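Long-range contact in 3-hydroxyacyl-thioester dehydratase X (Mycobacterium tuberculosis, PDB 3WEW), which interconverts (3R)-3-hydroxyacyl-CoA and (2E)-enoyl-CoA thioesters by dehydration and hydration, with a preference for C8 to C12 chains: residues Leu102-Thr107 against Val120-His125. Sequence-based numbering, arbitrary orientation.
Sequences LVDLVT and VTTFLH
Val-103 and Phe-123 exchange both backbone hydrogen bonds, Val-103 N giving to Phe-123 O at 3.0 Å and Phe-123 N returning to Val-103 O. Two residues along, Leu-105 and Thr-121 repeat the exchange with nearly straight bonds: Leu-105 N to Thr-121 O is 2.8 Å, the angle at the hydrogen 173°. These four carbonyl oxygens each accept a second, weaker CA-H contact, from Leu-102, Thr-122, Asp-104 and Val-120. In the non-hydrogen-bonded pair between them, Asp-104 and Thr-122 lie side by side, and Thr-122 OG1 donates to Asp-104 OD1 at 2.8 Å, reaching the carboxylate from above its plane. Both side chains have the branch that makes this bond opposite the carbonyl carbon (chi1 -69° for Asp-104, -62° for Thr-122). Arg-95 adds a salt bridge to the same OD1, and Asn-93 ND2 bonds OD2, so both carboxylate oxygens are satisfied; the arginine would favour the charged form. Flanking this polar cluster, Val-120 CG1 packs on Asp-104 CG at 4.1 Å, while Leu-102 CD2 meets Leu-124 CD1 at 3.8 Å. On the other face of the sheet the contact is mostly apolar: Leu-105 CD2 comes to the edge of the Phe-123 ring, 4.1 Å from Phe-123 CD2. Within its own strand, Thr-121 CG2 lies over one face of that ring, 3.5 Å above the plane and offset toward the rim. Thr-121 OG1 turns instead to a weak hydrogen bond from Asn-71. Leu-105 also packs against Val-50, Leu-53 and Val-54 of helix 47-55, joining the sheet to that helix. The pairing forms part of the antiparallel beta hairpin of strands 100-111 and 114-126, within the long antiparallel sheet that, on this side, packs on helix 47-55 in the hotdog fold of MaoC-like dehydratases.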
loop_
_atom_site.group_PDB
_atom_site.type_symbol
_atom_site.label_atom_id
_atom_site.label_comp_id
_atom_site.label_asym_id
_atom_site.label_seq_id
_atom_site.Cartn_x
_atom_site.Cartn_y
_atom_site.Cartn_z
ATOM N N LEU A 102 17.241 -4.423 -1.428
ATOM C CA LEU A 102 16.183 -3.419 -1.607
ATOM C C LEU A 102 16.072 -2.955 -3.039
ATOM O O LEU A 102 17.075 -2.832 -3.730
ATOM C CB LEU A 102 16.455 -2.204 -0.766
ATOM C CG LEU A 102 16.315 -2.413 0.739
ATOM C CD1 LEU A 102 16.694 -1.088 1.390
ATOM C CD2 LEU A 102 14.909 -2.910 1.148
ATOM N N VAL A 103 14.849 -2.688 -3.492
ATOM C CA VAL A 103 14.663 -2.075 -4.810
ATOM C C VAL A 103 13.518 -1.094 -4.779
ATOM O O VAL A 103 12.554 -1.306 -4.037
ATOM C CB VAL A 103 14.439 -3.119 -5.928
ATOM C CG1 VAL A 103 13.138 -3.861 -5.750
ATOM C CG2 VAL A 103 14.472 -2.446 -7.274
ATOM N N ASP A 104 13.661 -0.012 -5.555
ATOM C CA ASP A 104 12.599 0.968 -5.733
ATOM C C ASP A 104 11.856 0.730 -7.038
ATOM O O ASP A 104 12.468 0.591 -8.136
ATOM C CB ASP A 104 13.137 2.392 -5.748
ATOM C CG ASP A 104 13.659 2.846 -4.403
ATOM O OD1 ASP A 104 13.455 2.136 -3.372
ATOM O OD2 ASP A 104 14.303 3.938 -4.394
ATOM N N LEU A 105 10.530 0.707 -6.902
ATOM C CA LEU A 105 9.615 0.624 -8.029
ATOM C C LEU A 105 8.851 1.929 -8.104
ATOM O O LEU A 105 8.119 2.312 -7.167
ATOM C CB LEU A 105 8.634 -0.512 -7.856
ATOM C CG LEU A 105 9.037 -1.927 -8.276
ATOM C CD1 LEU A 105 9.123 -2.102 -9.788
ATOM C CD2 LEU A 105 10.317 -2.332 -7.623
ATOM N N VAL A 106 9.028 2.611 -9.233
ATOM C CA VAL A 106 8.559 3.955 -9.399
ATOM C C VAL A 106 7.484 3.974 -10.444
ATOM O O VAL A 106 7.784 3.712 -11.588
ATOM C CB VAL A 106 9.695 4.861 -9.847
ATOM C CG1 VAL A 106 9.187 6.301 -9.956
ATOM C CG2 VAL A 106 10.869 4.769 -8.870
ATOM N N THR A 107 6.263 4.329 -10.053
ATOM C CA THR A 107 5.094 4.243 -10.913
ATOM C C THR A 107 4.472 5.630 -11.142
ATOM O O THR A 107 4.322 6.390 -10.230
ATOM C CB THR A 107 4.031 3.300 -10.282
ATOM O OG1 THR A 107 4.624 2.022 -10.019
ATOM C CG2 THR A 107 2.880 3.085 -11.167
ATOM N N VAL A 120 6.589 5.900 -5.216
ATOM C CA VAL A 120 7.811 5.126 -5.027
ATOM C C VAL A 120 7.583 4.004 -3.992
ATOM O O VAL A 120 7.308 4.276 -2.843
ATOM C CB VAL A 120 8.993 5.991 -4.566
ATOM C CG1 VAL A 120 10.241 5.142 -4.472
ATOM C CG2 VAL A 120 9.276 7.129 -5.522
ATOM N N THR A 121 7.693 2.748 -4.435
ATOM C CA THR A 121 7.450 1.588 -3.604
ATOM C C THR A 121 8.791 0.896 -3.349
ATOM O O THR A 121 9.535 0.640 -4.283
ATOM C CB THR A 121 6.459 0.620 -4.281
ATOM O OG1 THR A 121 5.142 1.217 -4.382
ATOM C CG2 THR A 121 6.368 -0.753 -3.528
ATOM N N THR A 122 9.111 0.622 -2.088
ATOM C CA THR A 122 10.344 -0.094 -1.767
ATOM C C THR A 122 10.070 -1.478 -1.243
ATOM O O THR A 122 9.389 -1.641 -0.245
ATOM C CB THR A 122 11.189 0.640 -0.742
ATOM O OG1 THR A 122 11.582 1.904 -1.297
ATOM C CG2 THR A 122 12.428 -0.171 -0.458
ATOM N N PHE A 123 10.621 -2.459 -1.943
ATOM C CA PHE A 123 10.523 -3.860 -1.609
ATOM C C PHE A 123 11.879 -4.411 -1.132
ATOM O O PHE A 123 12.952 -3.953 -1.569
ATOM C CB PHE A 123 10.111 -4.654 -2.850
ATOM C CG PHE A 123 8.655 -4.507 -3.239
ATOM C CD1 PHE A 123 7.635 -4.919 -2.379
ATOM C CD2 PHE A 123 8.305 -4.044 -4.512
ATOM C CE1 PHE A 123 6.301 -4.822 -2.754
ATOM C CE2 PHE A 123 6.974 -3.943 -4.896
ATOM C CZ PHE A 123 5.961 -4.306 -4.003
ATOM N N LEU A 124 11.785 -5.419 -0.254
ATOM C CA LEU A 124 12.909 -6.217 0.271
ATOM C C LEU A 124 12.784 -7.702 -0.087
ATOM O O LEU A 124 11.759 -8.340 0.199
ATOM C CB LEU A 124 12.953 -6.104 1.774
ATOM C CG LEU A 124 13.989 -6.945 2.503
ATOM C CD1 LEU A 124 15.411 -6.534 2.158
ATOM C CD2 LEU A 124 13.728 -6.774 4.002
ATOM N N HIS A 125 13.821 -8.220 -0.749
ATOM C CA HIS A 125 14.011 -9.652 -0.948
ATOM C C HIS A 125 15.101 -10.096 0.032
ATOM O O HIS A 125 16.265 -9.663 -0.100
ATOM C CB HIS A 125 14.425 -10.003 -2.387
ATOM C CG HIS A 125 14.631 -11.479 -2.604
ATOM N ND1 HIS A 125 15.884 -12.056 -2.730
ATOM C CD2 HIS A 125 13.741 -12.504 -2.641
ATOM C CE1 HIS A 125 15.749 -13.362 -2.881
ATOM N NE2 HIS A 125 14.461 -13.659 -2.831
#